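Side-chain contacts in transcriptional regulator PA3341 (PDB 2FBH), which probably binds DNA as a dimeric transcription factor of the MarR family, and in this crystal carries bound zinc: residues 30-35 with 110-115; 21-26 with 39-44. One frame throughout, in Å; residues are numbered along the deposited sequence. Where two conformers were deposited one is given.

Contact 1: 30-35 with 110-115. With ZN (zinc ion), chain C.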
ATOM      1  N   LEU A  30      -0.884  -2.493 -16.920  1.00  9.43           N
ATOM      2  CA  LEU A  30      -2.191  -3.067 -17.089  1.00 10.49           C
ATOM      3  C   LEU A  30      -3.272  -2.040 -17.603  1.00 13.62           C
ATOM      4  O   LEU A  30      -4.453  -2.455 -17.774  1.00 14.24           O
ATOM      5  CB  LEU A  30      -2.698  -3.685 -15.807  1.00 12.37           C
ATOM      6  CG  LEU A  30      -1.852  -4.890 -15.359  1.00 11.61           C
ATOM      7  CD1 LEU A  30      -2.262  -5.385 -14.010  1.00 14.61           C
ATOM      8  CD2 LEU A  30      -1.969  -6.119 -16.343  1.00 12.20           C
ATOM      9  N   SER A  31      -2.863  -0.777 -17.814  1.00 12.45           N
ATOM     10  CA  SER A  31      -3.782   0.346 -17.958  1.00 15.37           C
ATOM     11  C   SER A  31      -4.689   0.233 -19.225  1.00 16.83           C
ATOM     12  O   SER A  31      -5.812   0.883 -19.299  1.00 18.14           O
ATOM     13  CB  SER A  31      -3.054   1.694 -17.902  1.00 14.89           C
ATOM     14  OG  SER A  31      -2.157   1.714 -19.000  1.00 12.31           O
ATOM     15  N   HIS A  32      -4.266  -0.594 -20.169  1.00 17.27           N
ATOM     16  CA  HIS A  32      -4.990  -0.779 -21.445  1.00 17.24           C
ATOM     17  C   HIS A  32      -6.229  -1.643 -21.224  1.00 19.07           C
ATOM     18  O   HIS A  32      -7.140  -1.687 -22.070  1.00 18.01           O
ATOM     19  CB  HIS A  32      -4.122  -1.369 -22.482  1.00 16.36           C
ATOM     20  CG  HIS A  32      -3.610  -2.734 -22.160  1.00 17.88           C
ATOM     21  ND1 HIS A  32      -2.737  -2.975 -21.120  1.00 18.01           N
ATOM     22  CD2 HIS A  32      -3.832  -3.927 -22.756  1.00 21.57           C
ATOM     23  CE1 HIS A  32      -2.450  -4.268 -21.092  1.00 19.81           C
ATOM     24  NE2 HIS A  32      -3.085  -4.864 -22.085  1.00 16.44           N
ATOM     25  N   LEU A  33      -6.257  -2.340 -20.093  1.00 17.78           N
ATOM     26  CA  LEU A  33      -7.315  -3.354 -19.893  1.00 20.32           C
ATOM     27  C   LEU A  33      -8.588  -2.730 -19.333  1.00 22.19           C
ATOM     28  O   LEU A  33      -9.616  -3.412 -19.239  1.00 23.66           O
ATOM     29  CB  LEU A  33      -6.815  -4.532 -18.992  1.00 18.82           C
ATOM     30  CG  LEU A  33      -5.628  -5.255 -19.589  1.00 20.19           C
ATOM     31  CD1 LEU A  33      -5.107  -6.245 -18.567  1.00 21.41           C
ATOM     32  CD2 LEU A  33      -5.932  -6.021 -20.882  1.00 16.97           C
ATOM     33  N   GLY A  34      -8.506  -1.452 -18.972  1.00 23.17           N
ATOM     34  CA  GLY A  34      -9.693  -0.700 -18.433  1.00 26.50           C
ATOM     35  C   GLY A  34     -10.173  -1.254 -17.094  1.00 28.61           C
ATOM     36  O   GLY A  34     -11.353  -1.121 -16.719  1.00 29.74           O
ATOM     37  N   LEU A  35      -9.273  -1.863 -16.326  1.00 26.42           N
ATOM     38  CA  LEU A  35      -9.698  -2.468 -15.055  1.00 27.72           C
ATOM     39  C   LEU A  35      -9.294  -1.556 -13.949  1.00 30.22           C
ATOM     40  O   LEU A  35      -8.265  -1.796 -13.263  1.00 33.15           O
ATOM     41  CB  LEU A  35      -8.978  -3.779 -14.821  1.00 26.16           C
ATOM     42  CG  LEU A  35      -9.377  -4.899 -15.758  1.00 27.42           C
ATOM     43  CD1 LEU A  35      -8.332  -5.998 -15.766  1.00 22.43           C
ATOM     44  CD2 LEU A  35     -10.737  -5.398 -15.321  1.00 29.18           C
ATOM     45  N   GLU A 110      -1.297 -12.054 -15.738  0.50 12.58           N
ATOM     46  CA  GLU A 110      -0.151 -12.757 -15.143  0.50 14.29           C
ATOM     47  C   GLU A 110       1.136 -12.555 -15.934  0.50 13.78           C
ATOM     48  O   GLU A 110       2.194 -12.412 -15.336  0.50 14.44           O
ATOM     49  CB  GLU A 110      -0.445 -14.232 -14.921  0.50 15.38           C
ATOM     50  CG  GLU A 110      -1.390 -14.451 -13.771  0.50 17.00           C
ATOM     51  CD  GLU A 110      -0.733 -14.269 -12.412  0.50 22.71           C
ATOM     52  OE1 GLU A 110      -1.044 -15.059 -11.512  0.50 25.75           O
ATOM     53  OE2 GLU A 110       0.115 -13.372 -12.238  0.50 26.41           O
ATOM     54  N   ALA A 111       1.048 -12.550 -17.251  1.00 14.23           N
ATOM     55  CA  ALA A 111       2.228 -12.382 -18.073  1.00 13.94           C
ATOM     56  C   ALA A 111       2.803 -10.981 -17.762  1.00 13.42           C
ATOM     57  O   ALA A 111       4.024 -10.788 -17.598  1.00 12.01           O
ATOM     58  CB  ALA A 111       1.906 -12.532 -19.545  1.00 14.34           C
ATOM     59  N   ILE A 112       1.901 -10.007 -17.664  1.00 11.64           N
ATOM     60  CA  ILE A 112       2.401  -8.615 -17.414  1.00 12.04           C
ATOM     61  C   ILE A 112       2.961  -8.488 -15.992  1.00 12.06           C
ATOM     62  O   ILE A 112       4.012  -7.875 -15.798  1.00 12.29           O
ATOM     63  CB  ILE A 112       1.248  -7.577 -17.693  1.00 13.12           C
ATOM     64  CG1 ILE A 112       0.930  -7.590 -19.197  1.00 14.63           C
ATOM     65  CG2 ILE A 112       1.624  -6.207 -17.206  1.00 14.40           C
ATOM     66  CD1 ILE A 112      -0.410  -6.823 -19.580  1.00 10.55           C
ATOM     67  N   ALA A 113       2.320  -9.133 -15.012  1.00 12.52           N
ATOM     68  CA  ALA A 113       2.822  -9.121 -13.633  1.00 11.99           C
ATOM     69  C   ALA A 113       4.226  -9.837 -13.555  1.00 12.04           C
ATOM     70  O   ALA A 113       5.130  -9.323 -12.873  1.00 11.22           O
ATOM     71  CB  ALA A 113       1.864  -9.800 -12.704  1.00 11.33           C
ATOM     72  N   ALA A 114       4.402 -10.929 -14.304  1.00 11.64           N
ATOM     73  CA  ALA A 114       5.726 -11.562 -14.424  1.00 12.20           C
ATOM     74  C   ALA A 114       6.754 -10.627 -15.036  1.00 12.38           C
ATOM     75  O   ALA A 114       7.899 -10.587 -14.562  1.00 11.23           O
ATOM     76  CB  ALA A 114       5.615 -12.803 -15.181  1.00 13.36           C
ATOM     77  N   SER A 115       6.363  -9.856 -16.041  0.50 10.62           N
ATOM     78  CA  SER A 115       7.291  -8.893 -16.633  0.50 10.73           C
ATOM     79  C   SER A 115       7.758  -7.836 -15.590  0.50 11.30           C
ATOM     80  O   SER A 115       8.938  -7.501 -15.475  0.50 10.13           O
ATOM     81  CB  SER A 115       6.640  -8.214 -17.837  0.50 10.64           C
ATOM     82  OG  SER A 115       7.658  -7.568 -18.535  0.50  9.26           O
TER
HETATM   83 ZN    ZN C 203      -1.849  -0.977 -20.624  0.70 29.28          ZN

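Contact 2: 21-26 with 39-44. With SO4 (sulfate ion), chain E.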
ATOM      1  N   ALA A  21       5.362   1.909  -5.423  1.00 10.45           N
ATOM      2  CA  ALA A  21       6.024   2.098  -6.760  1.00 11.20           C
ATOM      3  C   ALA A  21       5.760   0.848  -7.607  1.00 11.01           C
ATOM      4  O   ALA A  21       5.489   0.952  -8.815  1.00 11.56           O
ATOM      5  CB  ALA A  21       7.537   2.328  -6.552  1.00 11.55           C
ATOM      6  N   TRP A  22       5.841  -0.345  -7.009  1.00 10.71           N
ATOM      7  CA  TRP A  22       5.669  -1.568  -7.780  1.00 10.43           C
ATOM      8  C   TRP A  22       4.197  -1.668  -8.245  1.00 10.41           C
ATOM      9  O   TRP A  22       3.906  -1.912  -9.432  1.00 11.03           O
ATOM     10  CB  TRP A  22       6.035  -2.752  -6.890  1.00 11.03           C
ATOM     11  CG  TRP A  22       6.081  -4.065  -7.523  1.00 11.51           C
ATOM     12  CD1 TRP A  22       5.296  -4.549  -8.533  1.00 12.85           C
ATOM     13  CD2 TRP A  22       6.911  -5.119  -7.108  1.00 11.73           C
ATOM     14  NE1 TRP A  22       5.590  -5.886  -8.791  1.00 11.46           N
ATOM     15  CE2 TRP A  22       6.603  -6.244  -7.932  1.00 11.36           C
ATOM     16  CE3 TRP A  22       7.892  -5.228  -6.109  1.00 11.68           C
ATOM     17  CZ2 TRP A  22       7.268  -7.449  -7.841  1.00 12.89           C
ATOM     18  CZ3 TRP A  22       8.570  -6.500  -5.991  1.00 14.97           C
ATOM     19  CH2 TRP A  22       8.237  -7.571  -6.846  1.00 13.17           C
ATOM     20  N   ARG A  23       3.262  -1.436  -7.341  0.50 11.52           N
ATOM     21  CA  ARG A  23       1.843  -1.439  -7.776  0.50 12.01           C
ATOM     22  C   ARG A  23       1.518  -0.335  -8.816  0.50 11.78           C
ATOM     23  O   ARG A  23       0.672  -0.552  -9.693  0.50 12.68           O
ATOM     24  CB  ARG A  23       0.949  -1.396  -6.553  0.50 12.16           C
ATOM     25  CG  ARG A  23       1.207  -2.575  -5.580  0.50 17.32           C
ATOM     26  CD  ARG A  23       1.047  -3.927  -6.276  0.50 20.80           C
ATOM     27  NE  ARG A  23       1.985  -4.902  -5.777  0.50 27.73           N
ATOM     28  CZ  ARG A  23       2.092  -6.134  -6.277  0.50 31.65           C
ATOM     29  NH1 ARG A  23       2.955  -6.966  -5.768  0.50 32.32           N
ATOM     30  NH2 ARG A  23       1.324  -6.541  -7.279  0.50 30.24           N
ATOM     31  N   ALA A  24       2.203   0.796  -8.762  1.00 11.85           N
ATOM     32  CA  ALA A  24       2.002   1.874  -9.786  1.00 13.45           C
ATOM     33  C   ALA A  24       2.461   1.356 -11.117  1.00 12.94           C
ATOM     34  O   ALA A  24       1.839   1.614 -12.162  1.00 11.97           O
ATOM     35  CB  ALA A  24       2.752   3.117  -9.445  1.00 12.76           C
ATOM     36  N   GLU A  25       3.608   0.677 -11.097  1.00 10.81           N
ATOM     37  CA  GLU A  25       4.170   0.169 -12.357  1.00 10.53           C
ATOM     38  C   GLU A  25       3.261  -0.932 -12.971  1.00 10.92           C
ATOM     39  O   GLU A  25       3.002  -0.968 -14.165  1.00 11.37           O
ATOM     40  CB  GLU A  25       5.604  -0.396 -12.146  1.00  9.74           C
ATOM     41  CG  GLU A  25       6.211  -0.943 -13.464  1.00 12.48           C
ATOM     42  CD  GLU A  25       6.443   0.160 -14.575  1.00 12.05           C
ATOM     43  OE1 GLU A  25       6.488   1.391 -14.277  1.00 13.88           O
ATOM     44  OE2 GLU A  25       6.585  -0.264 -15.767  1.00 13.27           O
ATOM     45  N   LEU A  26       2.778  -1.826 -12.119  1.00 10.29           N
ATOM     46  CA  LEU A  26       1.845  -2.850 -12.613  1.00 12.46           C
ATOM     47  C   LEU A  26       0.568  -2.158 -13.123  1.00 12.31           C
ATOM     48  O   LEU A  26       0.043  -2.543 -14.190  1.00 12.25           O
ATOM     49  CB  LEU A  26       1.512  -3.813 -11.434  1.00 13.97           C
ATOM     50  CG  LEU A  26       0.813  -5.103 -11.805  1.00 19.59           C
ATOM     51  CD1 LEU A  26       1.217  -5.805 -13.186  1.00 19.37           C
ATOM     52  CD2 LEU A  26       1.189  -5.979 -10.630  1.00 26.79           C
ATOM     53  N   ARG A  39      -9.332  -3.233  -9.577  1.00 30.20           N
ATOM     54  CA  ARG A  39     -10.068  -4.405 -10.073  1.00 27.03           C
ATOM     55  C   ARG A  39      -9.182  -5.506 -10.610  1.00 25.10           C
ATOM     56  O   ARG A  39      -9.455  -6.685 -10.397  1.00 23.71           O
ATOM     57  CB  ARG A  39     -11.123  -4.004 -11.086  1.00 26.58           C
ATOM     58  CG  ARG A  39     -12.008  -3.043 -10.398  1.00 30.78           C
ATOM     59  CD  ARG A  39     -13.349  -3.037 -10.911  1.00 39.63           C
ATOM     60  NE  ARG A  39     -13.445  -2.575 -12.265  1.00 41.49           N
ATOM     61  CZ  ARG A  39     -14.546  -1.972 -12.711  1.00 50.00           C
ATOM     62  NH1 ARG A  39     -15.547  -1.727 -11.857  1.00 53.37           N
ATOM     63  NH2 ARG A  39     -14.652  -1.594 -13.982  1.00 51.74           N
ATOM     64  N   TRP A  40      -8.090  -5.129 -11.249  1.00 21.87           N
ATOM     65  CA  TRP A  40      -7.175  -6.131 -11.795  1.00 21.39           C
ATOM     66  C   TRP A  40      -6.488  -6.967 -10.685  1.00 21.88           C
ATOM     67  O   TRP A  40      -6.104  -8.131 -10.926  1.00 23.10           O
ATOM     68  CB  TRP A  40      -6.124  -5.496 -12.694  1.00 19.41           C
ATOM     69  CG  TRP A  40      -5.227  -4.394 -12.071  1.00 19.00           C
ATOM     70  CD1 TRP A  40      -5.342  -3.025 -12.279  1.00 19.61           C
ATOM     71  CD2 TRP A  40      -4.078  -4.568 -11.225  1.00 20.15           C
ATOM     72  NE1 TRP A  40      -4.357  -2.365 -11.576  1.00 19.21           N
ATOM     73  CE2 TRP A  40      -3.576  -3.276 -10.921  1.00 19.63           C
ATOM     74  CE3 TRP A  40      -3.420  -5.686 -10.696  1.00 20.41           C
ATOM     75  CZ2 TRP A  40      -2.419  -3.072 -10.117  1.00 18.11           C
ATOM     76  CZ3 TRP A  40      -2.274  -5.476  -9.871  1.00 18.03           C
ATOM     77  CH2 TRP A  40      -1.791  -4.213  -9.616  1.00 17.91           C
ATOM     78  N   LEU A  41      -6.372  -6.371  -9.506  0.50 22.27           N
ATOM     79  CA  LEU A  41      -5.722  -6.981  -8.328  0.50 24.09           C
ATOM     80  C   LEU A  41      -6.621  -8.028  -7.625  0.50 23.79           C
ATOM     81  O   LEU A  41      -6.142  -8.989  -7.062  0.50 23.70           O
ATOM     82  CB  LEU A  41      -5.308  -5.876  -7.368  0.50 24.70           C
ATOM     83  CG  LEU A  41      -4.132  -6.032  -6.402  0.50 25.94           C
ATOM     84  CD1 LEU A  41      -4.637  -6.436  -5.044  0.50 26.47           C
ATOM     85  CD2 LEU A  41      -3.073  -7.023  -6.905  0.50 26.55           C
ATOM     86  N   VAL A  42      -7.933  -7.818  -7.701  1.00 23.81           N
ATOM     87  CA  VAL A  42      -8.914  -8.837  -7.375  1.00 22.71           C
ATOM     88  C   VAL A  42      -8.792 -10.041  -8.330  1.00 22.28           C
ATOM     89  O   VAL A  42      -8.675 -11.153  -7.850  1.00 22.77           O
ATOM     90  CB  VAL A  42     -10.359  -8.215  -7.340  1.00 23.81           C
ATOM     91  CG1 VAL A  42     -11.410  -9.304  -7.164  1.00 22.65           C
ATOM     92  CG2 VAL A  42     -10.465  -7.158  -6.164  1.00 24.31           C
ATOM     93  N   LEU A  43      -8.794  -9.813  -9.673  1.00 21.32           N
ATOM     94  CA  LEU A  43      -8.588 -10.834 -10.687  1.00 22.95           C
ATOM     95  C   LEU A  43      -7.297 -11.577 -10.450  1.00 23.81           C
ATOM     96  O   LEU A  43      -7.244 -12.796 -10.491  1.00 22.04           O
ATOM     97  CB  LEU A  43      -8.504 -10.189 -12.063  1.00 23.18           C
ATOM     98  CG  LEU A  43      -9.853  -9.705 -12.595  1.00 21.28           C
ATOM     99  CD1 LEU A  43      -9.664  -9.251 -14.047  1.00 20.22           C
ATOM    100  CD2 LEU A  43     -10.986 -10.877 -12.554  1.00 21.22           C
ATOM    101  N   LEU A  44      -6.243 -10.815 -10.146  1.00 23.64           N
ATOM    102  CA  LEU A  44      -4.939 -11.472 -10.010  1.00 24.66           C
ATOM    103  C   LEU A  44      -5.014 -12.420  -8.827  1.00 24.73           C
ATOM    104  O   LEU A  44      -4.580 -13.560  -8.940  1.00 25.69           O
ATOM    105  CB  LEU A  44      -3.871 -10.434  -9.780  1.00 24.60           C
ATOM    106  CG  LEU A  44      -2.629 -10.585 -10.585  1.00 28.71           C
ATOM    107  CD1 LEU A  44      -1.541  -9.830  -9.849  1.00 26.92           C
ATOM    108  CD2 LEU A  44      -2.292 -12.050 -10.914  1.00 28.41           C
TER
HETATM  109  S   SO4 E 205       3.771 -10.028  -7.815  1.00 21.32           S
HETATM  110  O1  SO4 E 205       5.090 -10.534  -7.558  1.00 21.61           O
HETATM  111  O2  SO4 E 205       3.688  -8.564  -7.775  1.00 23.14           O
HETATM  112  O3  SO4 E 205       2.969 -10.538  -6.719  1.00 25.49           O
HETATM  113  O4  SO4 E 205       3.313 -10.553  -9.146  1.00 21.82           O

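Contact 1: 30-35 with 110-115
Ile112 meets Leu30 with both its methyls and His32 with CD1 alone. Its CD1 lies 3.7 Å from Leu30 CD2 and 3.6 Å from His32 CE1, while CG2, on the other branch, lies 3.7 Å from the same Leu30 CD2. That leucine methyl is therefore held in the fork of the isoleucine. With CG1 anti to its carbonyl carbon (chi1 -67°) and chi2 extended (168°), Ile112 carries CD1 outward to the histidine, and CG2 is left beside the carbonyl carbon, facing Leu30. The imidazole takes CD1 at its edge, in the ring plane, at the carbon between the two nitrogens. One face of the ring is covered by Leu33 CG, 3.6 Å above the plane and offset toward the rim.

The next shell is the metal. His32 ND1 binds zinc at 2.2 Å, and this bond restrains the ring; the methyl makes a van der Waals contact with the CE1 edge of the metal-binding ring itself. Ser31 lines the same site, with OG 3.2 Å from the zinc, too far for a regular coordination bond; OG is hydrogen-bonded instead to Arg28 O. The turn carrying both residues is closed by the backbone bond from Leu33 N to Leu30 O.

Only 143 Å² is buried, and the contact is partly exposed on the histidine side. Leu30 packs inward on Trp40 of helix 39-48 and on Ile109, while Ile112 also touches Leu26 and Arg29. The connection between helices 11-29 and 39-48 is thereby laid against the middle of helix 102-120.

Contact 2: 21-26 with 39-44
Leu26 meets Trp40 where two helices of the MarR-type winged-helix fold pass almost at right angles: the short segments make 95°, with axes 12.1 Å apart. From Leu26, CB stands 3.8 Å from Trp40 CH2, and CG comes closer to the same atom, at 3.5 Å. Beyond it CD2 lies 3.6 Å from Trp40 CZ3, the chain approaching the six-membered ring obliquely, while CD1 turns to Ala113 of helix 102-120. Trp40 gets there with CG set between its backbone N and carbonyl carbon (chi1 58°), swinging the indole toward helix 11-29. Its NE1 is hydrogen-bonded to Asp27 OD1, which helps fix the rotation of the ring, and Arg23 O lies at its edge near CZ2.

Arg23, bent at chi2 and chi3, passes CD by the indole and carries its guanidinium to a sulfate, probably from the crystallisation liquor. Trp22 CD1 lies over the centre of one guanidinium face. Arg48, Arg117 and, from the second subunit, Gly12 N and Thr13 OG1 also bind the anion, placing it at the dimer interface. Arg23 NH1 donates to sulfate O2 at 2.7 Å with an N-H...O angle of 133°, and NH2 adds a weak bond to the same oxygen.

From the N terminus, helix 11-29 supplies 21-26, the turn that follows supplies 30-35, and helix 39-48 supplies 39-44. Contact 2 closes this short excursion, with 12 residues between its segments. Contact 1 opens inside that loop and closes 74 residues later, after helices 55-62 and 66-78 and the two-stranded sheet, at 110-115 on helix 102-120. The two spans therefore cross rather than nest. Their centres lie 8 Å apart, and they touch directly: Leu30 CD1 is 3.4 Å from Trp40 CD2, and Ala113 CA is 3.7 Å from Leu26 CD1. Together they tie helices 11-29, 39-48 and 102-120 into one packed unit.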